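Local coordinates for FOG-3 protein (Caenorhabditis elegans, PDB 5TD6) that specifies sperm fate in the nematode germ line as an RNA-binding multimer, represented here by its BTG/Tob domain, at residues B[14-19]-B[78-83]; B[30-35]-B[64-69]; B[55-60]-B[89-94]; B[95-100]-B[108-113]. The protein carries 2 engineered substitutions. All coordinates share one frame; numbering follows the deposited sequence.

Contact 1: residues B[14-19]-B[78-83]; sequences RYLFGH and SDVLRL
The phenol ring of Y15 and the imidazole of H19 are both met obliquely by L83, the one by its carbonyl oxygen, the other by its CD2 methyl. The guanidinium of R82, on the same helix, has the carbonyl oxygen of D79 on one face, 3.8 Å above its plane and toward the rim, while R82 NH2 reaches D79 OD1 at 3.5 Å in a weak hydrogen bond that forms part of a salt bridge. L83 is the centre of the apolar packing. Its CD1 methyl rests on H19 CB at 3.7 Å, and its CB lies 3.8 Å from L16 CD2. With L16 CG anti to the carbonyl carbon (chi1 -52°), the two leucine side chains pass each other at a slant, and L16 CD1 reaches V80 CG2 at 4.4 Å. Y15 meets L83 O with CB (3.7 Å) and with ring atoms CG and CD1, while its hydroxyl end leads away. A water donates to Y15 O at 2.7 Å and, weakly, to L83 O, linking the two backbones beside L83. In the BTG domain this contact packs the turn between helices 2-13 and 22-41 against helix 77-83. L16 continues onto V25 and F28 of helix 22-41, V80 and L83 also touch I20, and F17 points away from helix 77-83, packing on I110 of the second subunit.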
loop_
_atom_site.group_PDB
_atom_site.type_symbol
_atom_site.label_atom_id
_atom_site.label_comp_id
_atom_site.label_asym_id
_atom_site.label_seq_id
_atom_site.Cartn_x
_atom_site.Cartn_y
_atom_site.Cartn_z
ATOM N N ARG B 14 2.134 -4.523 -7.283
ATOM C CA ARG B 14 0.866 -4.140 -7.918
ATOM C C ARG B 14 0.917 -4.291 -9.443
ATOM O O ARG B 14 -0.133 -4.287 -10.101
ATOM C CB ARG B 14 0.449 -2.706 -7.521
ATOM C CG ARG B 14 -0.114 -2.648 -6.061
ATOM C CD ARG B 14 -0.827 -1.308 -5.721
ATOM N NE ARG B 14 0.066 -0.135 -5.656
ATOM C CZ ARG B 14 0.785 0.223 -4.584
ATOM N NH1 ARG B 14 0.756 -0.502 -3.464
ATOM N NH2 ARG B 14 1.532 1.318 -4.624
ATOM N N TYR B 15 2.119 -4.437 -10.010
ATOM C CA TYR B 15 2.242 -4.801 -11.436
ATOM C C TYR B 15 2.074 -6.310 -11.663
ATOM O O TYR B 15 1.833 -6.765 -12.801
ATOM C CB TYR B 15 3.597 -4.377 -12.009
ATOM C CG TYR B 15 3.764 -2.887 -12.244
ATOM C CD1 TYR B 15 3.213 -2.265 -13.358
ATOM C CD2 TYR B 15 4.495 -2.112 -11.357
ATOM C CE1 TYR B 15 3.378 -0.897 -13.575
ATOM C CE2 TYR B 15 4.666 -0.749 -11.564
ATOM C CZ TYR B 15 4.105 -0.148 -12.668
ATOM O OH TYR B 15 4.280 1.205 -12.863
ATOM N N LEU B 16 2.227 -7.077 -10.586
ATOM C CA LEU B 16 2.242 -8.530 -10.652
ATOM C C LEU B 16 0.906 -9.149 -10.271
ATOM O O LEU B 16 0.555 -10.210 -10.796
ATOM C CB LEU B 16 3.347 -9.100 -9.743
ATOM C CG LEU B 16 4.739 -8.488 -9.982
ATOM C CD1 LEU B 16 5.808 -9.111 -9.079
ATOM C CD2 LEU B 16 5.142 -8.599 -11.454
ATOM N N PHE B 17 0.176 -8.504 -9.357
ATOM C CA PHE B 17 -1.055 -9.088 -8.809
ATOM C C PHE B 17 -1.994 -9.490 -9.917
ATOM O O PHE B 17 -2.283 -8.686 -10.802
ATOM C CB PHE B 17 -1.789 -8.111 -7.876
ATOM C CG PHE B 17 -1.056 -7.806 -6.599
ATOM C CD1 PHE B 17 -0.342 -8.790 -5.939
ATOM C CD2 PHE B 17 -1.088 -6.527 -6.062
ATOM C CE1 PHE B 17 0.327 -8.508 -4.759
ATOM C CE2 PHE B 17 -0.419 -6.230 -4.885
ATOM C CZ PHE B 17 0.298 -7.218 -4.231
ATOM N N GLY B 18 -2.459 -10.734 -9.872
ATOM C CA GLY B 18 -3.386 -11.234 -10.868
ATOM C C GLY B 18 -2.748 -11.790 -12.132
ATOM O O GLY B 18 -3.441 -12.366 -12.960
ATOM N N HIS B 19 -1.438 -11.620 -12.290
ATOM C CA HIS B 19 -0.759 -12.114 -13.477
ATOM C C HIS B 19 0.293 -13.152 -13.104
ATOM O O HIS B 19 0.766 -13.895 -13.947
ATOM C CB HIS B 19 -0.117 -10.962 -14.249
ATOM C CG HIS B 19 -1.071 -9.852 -14.566
ATOM N ND1 HIS B 19 -2.042 -9.959 -15.539
ATOM C CD2 HIS B 19 -1.221 -8.621 -14.016
ATOM C CE1 HIS B 19 -2.739 -8.837 -15.587
ATOM N NE2 HIS B 19 -2.267 -8.012 -14.665
ATOM N N SER B 78 11.889 -14.042 -16.362
ATOM C CA SER B 78 11.262 -13.452 -17.538
ATOM C C SER B 78 9.812 -13.081 -17.232
ATOM O O SER B 78 9.322 -12.057 -17.689
ATOM C CB SER B 78 11.338 -14.401 -18.733
ATOM O OG SER B 78 10.553 -15.553 -18.501
ATOM N N ASP B 79 9.135 -13.896 -16.427
ATOM C CA ASP B 79 7.756 -13.611 -16.056
ATOM C C ASP B 79 7.616 -12.253 -15.381
ATOM O O ASP B 79 6.652 -11.521 -15.641
ATOM C CB ASP B 79 7.199 -14.683 -15.124
ATOM C CG ASP B 79 6.971 -15.998 -15.819
ATOM O OD1 ASP B 79 7.010 -16.036 -17.070
ATOM O OD2 ASP B 79 6.739 -16.993 -15.103
ATOM N N VAL B 80 8.563 -11.926 -14.505
ATOM C CA VAL B 80 8.535 -10.644 -13.815
ATOM C C VAL B 80 9.060 -9.525 -14.701
ATOM O O VAL B 80 8.470 -8.438 -14.743
ATOM C CB VAL B 80 9.346 -10.678 -12.508
ATOM C CG1 VAL B 80 9.609 -9.269 -12.017
ATOM C CG2 VAL B 80 8.599 -11.472 -11.453
ATOM N N LEU B 81 10.155 -9.797 -15.410
ATOM C CA LEU B 81 10.735 -8.841 -16.351
ATOM C C LEU B 81 9.690 -8.240 -17.285
ATOM O O LEU B 81 9.646 -7.023 -17.482
ATOM C CB LEU B 81 11.832 -9.510 -17.185
ATOM C CG LEU B 81 12.264 -8.752 -18.450
ATOM C CD1 LEU B 81 13.252 -7.641 -18.108
ATOM C CD2 LEU B 81 12.833 -9.694 -19.512
ATOM N N ARG B 82 8.833 -9.089 -17.845
ATOM C CA ARG B 82 7.858 -8.609 -18.814
ATOM C C ARG B 82 6.740 -7.773 -18.159
ATOM O O ARG B 82 6.223 -6.847 -18.786
ATOM C CB ARG B 82 7.258 -9.777 -19.607
ATOM C CG ARG B 82 6.476 -10.792 -18.796
ATOM C CD ARG B 82 5.823 -11.851 -19.692
ATOM N NE ARG B 82 5.446 -13.034 -18.921
ATOM C CZ ARG B 82 4.267 -13.205 -18.326
ATOM N NH1 ARG B 82 3.327 -12.271 -18.415
ATOM N NH2 ARG B 82 4.025 -14.318 -17.645
ATOM N N LEU B 83 6.383 -8.078 -16.909
ATOM C CA LEU B 83 5.265 -7.389 -16.252
ATOM C C LEU B 83 5.638 -6.027 -15.640
ATOM O O LEU B 83 4.771 -5.180 -15.416
ATOM C CB LEU B 83 4.656 -8.285 -15.172
ATOM C CG LEU B 83 3.990 -9.571 -15.665
ATOM C CD1 LEU B 83 3.574 -10.447 -14.493
ATOM C CD2 LEU B 83 2.789 -9.256 -16.547
HETATM O O HOH W 1 1.499 -5.766 -15.340
#

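Contact 2: residues B[30-35]-B[64-69]; sequences AELGNY and LCFASS
Helices 30-35 and 65-69 are steeply inclined, with 134° between the N-to-C directions of these short segments, whose axes come within 9.2 Å of each other; E31 and S69 are the nearest backbone pair. The tightest side-chain meeting is between Y35 and C65. C65 CB sits over one face of the tyrosine ring, 3.5 Å from the centroid and displaced toward the CD2-CE2 rim, which makes a close CH-pi contact. C65 SG approaches the same ring obliquely, 4.6 Å from its centroid. That sulfur lies between the backbone N and the carbonyl carbon (chi1 60°), which turns it into the apolar layer, where L32 CD1 is 4.0 Å away and a face of the F66 ring also receives it. L32 CD2 in turn meets the F66 ring obliquely. One turn along helix 65-71, S69 OG comes within 3.3 Å of L32 CA. This hydroxyl is not left to the apolar surroundings: it donates back to C65 O at 2.8 Å, from the opposite face of that carbonyl to S69 N. At the Y35 hydroxyl a water joins OH to the amide of C65, to which it is an acceptor. The Y35 ring also meets that of H39, planes about 20° apart, and F66 packs on L84. The arrangement is buried helix-helix packing in the BTG domain, with a CH-pi and an oblique cysteine sulfur-aromatic contact at one end.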
loop_
_atom_site.group_PDB
_atom_site.type_symbol
_atom_site.label_atom_id
_atom_site.label_comp_id
_atom_site.label_asym_id
_atom_site.label_seq_id
_atom_site.Cartn_x
_atom_site.Cartn_y
_atom_site.Cartn_z
ATOM N N ALA B 30 8.697 -10.805 -0.439
ATOM C CA ALA B 30 9.466 -11.017 0.782
ATOM C C ALA B 30 10.958 -10.929 0.479
ATOM O O ALA B 30 11.703 -10.262 1.189
ATOM C CB ALA B 30 9.124 -12.352 1.403
ATOM N N GLU B 31 11.377 -11.581 -0.598
ATOM C CA GLU B 31 12.776 -11.557 -1.021
ATOM C C GLU B 31 13.250 -10.163 -1.421
ATOM O O GLU B 31 14.356 -9.745 -1.073
ATOM C CB GLU B 31 12.994 -12.520 -2.181
ATOM C CG GLU B 31 13.040 -13.957 -1.746
ATOM C CD GLU B 31 14.197 -14.220 -0.797
ATOM O OE1 GLU B 31 15.345 -13.860 -1.135
ATOM O OE2 GLU B 31 13.952 -14.769 0.294
ATOM N N LEU B 32 12.415 -9.448 -2.165
ATOM C CA LEU B 32 12.756 -8.094 -2.569
ATOM C C LEU B 32 12.891 -7.204 -1.337
ATOM O O LEU B 32 13.796 -6.369 -1.246
ATOM C CB LEU B 32 11.699 -7.542 -3.522
ATOM C CG LEU B 32 11.915 -6.112 -3.993
ATOM C CD1 LEU B 32 13.206 -6.028 -4.796
ATOM C CD2 LEU B 32 10.731 -5.684 -4.836
ATOM N N GLY B 33 11.988 -7.406 -0.386
ATOM C CA GLY B 33 11.974 -6.634 0.830
ATOM C C GLY B 33 13.270 -6.843 1.588
ATOM O O GLY B 33 13.887 -5.895 2.058
ATOM N N ASN B 34 13.694 -8.094 1.699
ATOM C CA ASN B 34 14.945 -8.385 2.386
ATOM C C ASN B 34 16.146 -7.742 1.693
ATOM O O ASN B 34 16.961 -7.107 2.359
ATOM C CB ASN B 34 15.145 -9.896 2.515
ATOM C CG ASN B 34 14.091 -10.543 3.395
ATOM O OD1 ASN B 34 13.425 -9.863 4.183
ATOM N ND2 ASN B 34 13.927 -11.859 3.264
ATOM N N TYR B 35 16.251 -7.888 0.369
ATOM C CA TYR B 35 17.336 -7.244 -0.373
ATOM C C TYR B 35 17.356 -5.750 -0.114
ATOM O O TYR B 35 18.414 -5.151 0.062
ATOM C CB TYR B 35 17.229 -7.468 -1.890
ATOM C CG TYR B 35 18.120 -6.516 -2.693
ATOM C CD1 TYR B 35 19.447 -6.843 -2.978
ATOM C CD2 TYR B 35 17.639 -5.288 -3.158
ATOM C CE1 TYR B 35 20.265 -5.984 -3.696
ATOM C CE2 TYR B 35 18.456 -4.414 -3.872
ATOM C CZ TYR B 35 19.767 -4.773 -4.144
ATOM O OH TYR B 35 20.575 -3.914 -4.860
ATOM N N LEU B 64 19.547 -5.451 -10.547
ATOM C CA LEU B 64 19.432 -6.906 -10.566
ATOM C C LEU B 64 18.551 -7.452 -9.459
ATOM O O LEU B 64 18.219 -8.633 -9.465
ATOM C CB LEU B 64 20.815 -7.549 -10.493
ATOM C CG LEU B 64 21.550 -7.438 -11.829
ATOM C CD1 LEU B 64 23.048 -7.624 -11.645
ATOM C CD2 LEU B 64 20.990 -8.456 -12.804
ATOM N N CYS B 65 18.137 -6.599 -8.524
ATOM C CA CYS B 65 17.350 -7.104 -7.418
ATOM C C CYS B 65 16.027 -7.709 -7.890
ATOM O O CYS B 65 15.521 -8.644 -7.284
ATOM C CB CYS B 65 17.089 -5.997 -6.385
ATOM S SG CYS B 65 16.198 -4.539 -6.982
ATOM N N PHE B 66 15.464 -7.196 -8.973
ATOM C CA PHE B 66 14.204 -7.767 -9.442
ATOM C C PHE B 66 14.349 -9.212 -9.945
ATOM O O PHE B 66 13.587 -10.089 -9.534
ATOM C CB PHE B 66 13.609 -6.875 -10.522
ATOM C CG PHE B 66 13.257 -5.513 -10.012
ATOM C CD1 PHE B 66 12.152 -5.340 -9.194
ATOM C CD2 PHE B 66 14.052 -4.423 -10.301
ATOM C CE1 PHE B 66 11.831 -4.097 -8.692
ATOM C CE2 PHE B 66 13.726 -3.165 -9.809
ATOM C CZ PHE B 66 12.618 -3.004 -9.003
ATOM N N ALA B 67 15.330 -9.455 -10.810
ATOM C CA ALA B 67 15.547 -10.797 -11.370
ATOM C C ALA B 67 15.968 -11.795 -10.296
ATOM O O ALA B 67 15.493 -12.930 -10.262
ATOM C CB ALA B 67 16.593 -10.752 -12.477
ATOM N N SER B 68 16.867 -11.376 -9.421
ATOM C CA SER B 68 17.341 -12.271 -8.378
ATOM C C SER B 68 16.243 -12.545 -7.347
ATOM O O SER B 68 16.170 -13.633 -6.807
ATOM C CB SER B 68 18.589 -11.694 -7.711
ATOM O OG SER B 68 18.257 -10.549 -6.969
ATOM N N SER B 69 15.365 -11.577 -7.093
ATOM C CA SER B 69 14.221 -11.841 -6.213
ATOM C C SER B 69 13.253 -12.834 -6.838
ATOM O O SER B 69 12.673 -13.663 -6.132
ATOM C CB SER B 69 13.478 -10.553 -5.869
ATOM O OG SER B 69 14.271 -9.750 -5.009
HETATM O O HOH W 2 19.604 -4.075 -7.504
#

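Contact 3: residues B[55-60]-B[89-94]; sequences KRMINT and IIFANP
Two torsions bring R56 and M57 onto strand 89-93: R56 folds at chi3 (-55°), which turns its guanidinium edge toward A92 O and N93 OD1, and M57 places CG between its backbone N and carbonyl carbon (chi1 81°), its side chain lying alongside F91 and pointing the same way. M57 CB covers one face of the F91 ring, 3.9 Å from the centroid, while SD makes an oblique Met-aromatic contact and CE reaches I89 CG2. R56 NE donates to A92 O at 2.9 Å in the carbonyl plane. R56 NH2 holds N93 OD1 at 2.6 Å, the oxygen lying in the guanidinium plane although the asparagine amide stands almost perpendicular to it. One residue beyond M57, I58 and I90 form an antiparallel hydrogen-bonded pair, I58 N to I90 O at 2.9 Å and I90 N to I58 O at 2.8 Å. I90 packs on L8 of helix 2-13. N93 ND2 donates to E53 OE2, which positions the amide whose OD1 receives R56 NH2. R56 NH1 binds N51 O and T43 OG1; together with those to A92 O and N93 OD1, these directional bonds fix the rotation of the buried guanidinium, and the oxygens probably help to stabilise its positive charge.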
loop_
_atom_site.group_PDB
_atom_site.type_symbol
_atom_site.label_atom_id
_atom_site.label_comp_id
_atom_site.label_asym_id
_atom_site.label_seq_id
_atom_site.Cartn_x
_atom_site.Cartn_y
_atom_site.Cartn_z
ATOM N N LYS B 55 22.383 6.425 -3.839
ATOM C CA LYS B 55 22.853 5.059 -3.635
ATOM C C LYS B 55 21.707 4.070 -3.498
ATOM O O LYS B 55 21.875 2.885 -3.771
ATOM C CB LYS B 55 23.743 4.964 -2.393
ATOM C CG LYS B 55 25.044 4.202 -2.665
ATOM C CD LYS B 55 25.319 3.102 -1.637
ATOM C CE LYS B 55 26.471 2.212 -2.111
ATOM N NZ LYS B 55 26.444 0.846 -1.515
ATOM N N ARG B 56 20.540 4.554 -3.073
ATOM C CA ARG B 56 19.420 3.664 -2.778
ATOM C C ARG B 56 18.497 3.451 -3.962
ATOM O O ARG B 56 17.783 2.445 -4.023
ATOM C CB ARG B 56 18.625 4.206 -1.583
ATOM C CG ARG B 56 19.348 4.002 -0.251
ATOM C CD ARG B 56 18.459 4.351 0.951
ATOM N NE ARG B 56 17.914 5.701 0.860
ATOM C CZ ARG B 56 18.392 6.739 1.535
ATOM N NH1 ARG B 56 19.437 6.577 2.345
ATOM N NH2 ARG B 56 17.828 7.932 1.406
ATOM N N MET B 57 18.510 4.390 -4.904
ATOM C CA MET B 57 17.581 4.342 -6.023
ATOM C C MET B 57 17.703 3.032 -6.791
ATOM O O MET B 57 18.789 2.464 -6.909
ATOM C CB MET B 57 17.818 5.521 -6.970
ATOM C CG MET B 57 18.962 5.331 -7.944
ATOM S SD MET B 57 19.232 6.797 -8.965
ATOM C CE MET B 57 19.483 6.043 -10.575
ATOM N N ILE B 58 16.574 2.540 -7.282
ATOM C CA ILE B 58 16.610 1.332 -8.095
ATOM C C ILE B 58 15.929 1.578 -9.426
ATOM O O ILE B 58 15.142 2.511 -9.580
ATOM C CB ILE B 58 15.951 0.119 -7.401
ATOM C CG1 ILE B 58 14.471 0.380 -7.128
ATOM C CG2 ILE B 58 16.707 -0.254 -6.127
ATOM C CD1 ILE B 58 13.803 -0.721 -6.339
ATOM N N ASN B 59 16.300 0.757 -10.403
ATOM C CA ASN B 59 15.838 0.854 -11.791
ATOM C C ASN B 59 15.200 -0.474 -12.195
ATOM O O ASN B 59 15.838 -1.526 -12.095
ATOM C CB ASN B 59 17.020 1.209 -12.696
ATOM C CG ASN B 59 16.623 1.436 -14.152
ATOM O OD1 ASN B 59 16.031 0.569 -14.810
ATOM N ND2 ASN B 59 16.962 2.613 -14.661
ATOM N N THR B 60 13.946 -0.439 -12.643
ATOM C CA THR B 60 13.211 -1.678 -12.900
ATOM C C THR B 60 13.844 -2.533 -14.005
ATOM O O THR B 60 13.569 -3.734 -14.119
ATOM C CB THR B 60 11.744 -1.401 -13.275
ATOM O OG1 THR B 60 11.687 -0.579 -14.447
ATOM C CG2 THR B 60 11.008 -0.711 -12.116
ATOM N N ILE B 89 12.661 4.540 -12.497
ATOM C CA ILE B 89 13.578 4.741 -11.385
ATOM C C ILE B 89 12.762 5.030 -10.128
ATOM O O ILE B 89 11.919 5.922 -10.128
ATOM C CB ILE B 89 14.578 5.884 -11.656
ATOM C CG1 ILE B 89 15.372 5.612 -12.942
ATOM C CG2 ILE B 89 15.539 6.056 -10.493
ATOM C CD1 ILE B 89 15.888 6.860 -13.602
ATOM N N ILE B 90 12.995 4.241 -9.083
ATOM C CA ILE B 90 12.232 4.318 -7.834
ATOM C C ILE B 90 13.169 4.651 -6.679
ATOM O O ILE B 90 14.246 4.071 -6.552
ATOM C CB ILE B 90 11.501 2.993 -7.537
ATOM C CG1 ILE B 90 10.721 2.542 -8.771
ATOM C CG2 ILE B 90 10.554 3.136 -6.332
ATOM C CD1 ILE B 90 10.080 1.169 -8.628
ATOM N N PHE B 91 12.764 5.619 -5.867
ATOM C CA PHE B 91 13.556 6.088 -4.735
ATOM C C PHE B 91 12.827 5.755 -3.444
ATOM O O PHE B 91 11.595 5.838 -3.377
ATOM C CB PHE B 91 13.785 7.610 -4.797
ATOM C CG PHE B 91 14.615 8.072 -5.969
ATOM C CD1 PHE B 91 14.061 8.186 -7.237
ATOM C CD2 PHE B 91 15.943 8.421 -5.797
ATOM C CE1 PHE B 91 14.822 8.623 -8.307
ATOM C CE2 PHE B 91 16.713 8.855 -6.869
ATOM C CZ PHE B 91 16.150 8.953 -8.126
ATOM N N ALA B 92 13.588 5.389 -2.424
ATOM C CA ALA B 92 13.050 5.201 -1.089
ATOM C C ALA B 92 13.959 5.921 -0.105
ATOM O O ALA B 92 15.130 5.572 0.047
ATOM C CB ALA B 92 12.927 3.724 -0.753
ATOM N N ASN B 93 13.406 6.956 0.525
ATOM C CA ASN B 93 14.051 7.733 1.570
ATOM C C ASN B 93 13.218 7.666 2.855
ATOM O O ASN B 93 12.019 7.375 2.797
ATOM C CB ASN B 93 14.185 9.198 1.150
ATOM C CG ASN B 93 15.093 9.398 -0.049
ATOM O OD1 ASN B 93 15.982 8.587 -0.321
ATOM N ND2 ASN B 93 14.885 10.507 -0.763
ATOM N N PRO B 94 13.831 7.975 4.010
ATOM C CA PRO B 94 13.022 8.142 5.225
ATOM C C PRO B 94 11.821 9.065 4.965
ATOM O O PRO B 94 11.993 10.192 4.514
ATOM C CB PRO B 94 14.008 8.752 6.221
ATOM C CG PRO B 94 15.353 8.203 5.788
ATOM C CD PRO B 94 15.279 8.135 4.278
#

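Contact 4: residues B[95-100]-B[108-113]; sequences GHVFVR and TPIWIG
V97 O accepts two hydrogen bonds, from I110 N at 2.8 Å and W111 N at 3.0 Å, both arriving from the same face of its carbonyl plane. Toward G95, V97 N donates to W111 O at 2.8 Å; toward R100, V99 and T108 exchange a reciprocal pair of backbone bonds. On one side of the sheet I110 lays CD1 against both valines, 3.9 Å from V97 CG1 and 3.8 Å from V99 CG2. On the other, H96 and I112 lie side by side and pointing the same way, with H96 CD2 3.9 Å from I112 CG1 and W111 O at the imidazole edge. F98 CD1 stands over the centre of one imidazole face, 3.2 Å above its plane; F98 CG, between its backbone N and carbonyl carbon (chi1 60°), brings the ring there. The pair of residues facing V97 forms a classic beta bulge in the antiparallel hairpin of the BTG domain, shifting the register by one where the second strand turns its corner at I110. At the end of the hairpin G95 O accepts from G113 N, and W111 CZ3 packs against G95 at 3.7 Å from its carbonyl carbon, while G113 N lies over one face of the indole. The positive phi of G95 suits a glycine. Further out, I110 rests on F11 of helix 2-13, and W111 touches T3, E7 and the engineered A117. R100 is salt-bridged to E107 and E53. P109 and I112 pack on F17 of the second subunit, whose ring also meets W111 at a steep angle.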
loop_
_atom_site.group_PDB
_atom_site.type_symbol
_atom_site.label_atom_id
_atom_site.label_comp_id
_atom_site.label_asym_id
_atom_site.label_seq_id
_atom_site.Cartn_x
_atom_site.Cartn_y
_atom_site.Cartn_z
ATOM N N GLY B 95 10.617 8.554 5.188
ATOM C CA GLY B 95 9.416 9.358 5.035
ATOM C C GLY B 95 8.912 9.511 3.612
ATOM O O GLY B 95 7.881 10.143 3.390
ATOM N N HIS B 96 9.609 8.921 2.638
ATOM C CA HIS B 96 9.358 9.310 1.249
ATOM C C HIS B 96 9.786 8.281 0.216
ATOM O O HIS B 96 10.977 8.069 -0.024
ATOM C CB HIS B 96 10.063 10.629 0.939
ATOM C CG HIS B 96 9.559 11.304 -0.298
ATOM N ND1 HIS B 96 10.297 12.242 -0.988
ATOM C CD2 HIS B 96 8.396 11.167 -0.976
ATOM C CE1 HIS B 96 9.598 12.676 -2.022
ATOM N NE2 HIS B 96 8.443 12.035 -2.042
ATOM N N VAL B 97 8.793 7.646 -0.387
ATOM C CA VAL B 97 9.018 6.703 -1.465
ATOM C C VAL B 97 8.358 7.310 -2.692
ATOM O O VAL B 97 7.239 7.848 -2.613
ATOM C CB VAL B 97 8.423 5.323 -1.147
ATOM C CG1 VAL B 97 8.761 4.308 -2.252
ATOM C CG2 VAL B 97 8.936 4.840 0.189
ATOM N N PHE B 98 9.051 7.259 -3.818
ATOM C CA PHE B 98 8.542 7.955 -4.987
ATOM C C PHE B 98 9.220 7.494 -6.264
ATOM O O PHE B 98 10.260 6.854 -6.220
ATOM C CB PHE B 98 8.708 9.464 -4.825
ATOM C CG PHE B 98 10.149 9.922 -4.655
ATOM C CD1 PHE B 98 10.741 9.965 -3.402
ATOM C CD2 PHE B 98 10.887 10.359 -5.751
ATOM C CE1 PHE B 98 12.054 10.405 -3.249
ATOM C CE2 PHE B 98 12.200 10.808 -5.605
ATOM C CZ PHE B 98 12.782 10.834 -4.364
ATOM N N VAL B 99 8.595 7.822 -7.388
ATOM C CA VAL B 99 9.149 7.587 -8.722
ATOM C C VAL B 99 9.722 8.892 -9.259
ATOM O O VAL B 99 9.117 9.952 -9.090
ATOM C CB VAL B 99 8.066 7.069 -9.696
ATOM C CG1 VAL B 99 8.580 7.031 -11.142
ATOM C CG2 VAL B 99 7.567 5.699 -9.251
ATOM N N ARG B 100 10.879 8.828 -9.904
ATOM C CA ARG B 100 11.411 9.998 -10.606
ATOM C C ARG B 100 12.114 9.549 -11.873
ATOM O O ARG B 100 12.997 8.697 -11.814
ATOM C CB ARG B 100 12.375 10.776 -9.712
ATOM C CG ARG B 100 12.861 12.064 -10.305
ATOM C CD ARG B 100 14.198 12.446 -9.701
ATOM N NE ARG B 100 14.092 12.950 -8.338
ATOM C CZ ARG B 100 15.110 12.968 -7.481
ATOM N NH1 ARG B 100 16.300 12.498 -7.849
ATOM N NH2 ARG B 100 14.937 13.448 -6.258
ATOM N N THR B 108 6.734 11.509 -8.582
ATOM C CA THR B 108 5.378 11.045 -8.313
ATOM C C THR B 108 5.402 10.245 -7.017
ATOM O O THR B 108 6.167 9.283 -6.887
ATOM C CB THR B 108 4.844 10.195 -9.459
ATOM O OG1 THR B 108 5.085 10.888 -10.687
ATOM C CG2 THR B 108 3.337 9.925 -9.287
ATOM N N PRO B 109 4.599 10.660 -6.035
ATOM C CA PRO B 109 4.732 10.015 -4.730
ATOM C C PRO B 109 4.124 8.638 -4.710
ATOM O O PRO B 109 3.066 8.408 -5.292
ATOM C CB PRO B 109 3.973 10.965 -3.777
ATOM C CG PRO B 109 3.023 11.706 -4.664
ATOM C CD PRO B 109 3.692 11.825 -6.008
ATOM N N ILE B 110 4.828 7.717 -4.062
ATOM C CA ILE B 110 4.310 6.393 -3.785
ATOM C C ILE B 110 3.815 6.364 -2.320
ATOM O O ILE B 110 2.726 5.874 -2.019
ATOM C CB ILE B 110 5.372 5.301 -3.987
ATOM C CG1 ILE B 110 5.773 5.211 -5.470
ATOM C CG2 ILE B 110 4.824 3.972 -3.442
ATOM C CD1 ILE B 110 7.047 4.349 -5.722
ATOM N N TRP B 111 4.629 6.902 -1.424
ATOM C CA TRP B 111 4.249 7.046 -0.018
ATOM C C TRP B 111 5.003 8.198 0.635
ATOM O O TRP B 111 6.192 8.423 0.353
ATOM C CB TRP B 111 4.499 5.743 0.754
ATOM C CG TRP B 111 4.103 5.813 2.249
ATOM C CD1 TRP B 111 2.858 5.618 2.790
ATOM C CD2 TRP B 111 4.976 6.099 3.353
ATOM N NE1 TRP B 111 2.907 5.756 4.166
ATOM C CE2 TRP B 111 4.195 6.052 4.534
ATOM C CE3 TRP B 111 6.342 6.395 3.458
ATOM C CZ2 TRP B 111 4.736 6.286 5.796
ATOM C CZ3 TRP B 111 6.879 6.628 4.718
ATOM C CH2 TRP B 111 6.083 6.564 5.868
ATOM N N ILE B 112 4.286 8.924 1.494
ATOM C CA ILE B 112 4.809 10.027 2.293
ATOM C C ILE B 112 4.291 9.861 3.708
ATOM O O ILE B 112 3.094 9.635 3.922
ATOM C CB ILE B 112 4.377 11.425 1.762
ATOM C CG1 ILE B 112 4.781 11.624 0.290
ATOM C CG2 ILE B 112 5.004 12.554 2.605
ATOM C CD1 ILE B 112 4.660 13.096 -0.169
ATOM N N GLY B 113 5.186 9.959 4.676
ATOM C CA GLY B 113 4.779 9.818 6.061
ATOM C C GLY B 113 5.893 10.144 7.031
ATOM O O GLY B 113 6.941 10.682 6.650
#

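From the N terminus, contact 1 opens first, at the turn after helix 2-13, and closes a long loop when helix 77-83 returns to it. Contact 2, joining helices 22-41 and 65-71, lies wholly within that loop. Contact 3 opens at 55-60, before either of these has closed, and ends at strand 89-93, so it crosses both; F66 of contact 2 packs on N59 and T60 there. Contact 4 follows in series as a short local hairpin, and strands 89-93 and 96-100 join it to contact 3 in one sheet. Contacts 1 and 2 thus tie helical parts together, contacts 3 and 4 build the sheet, and contacts 1 and 4 both reach the second subunit.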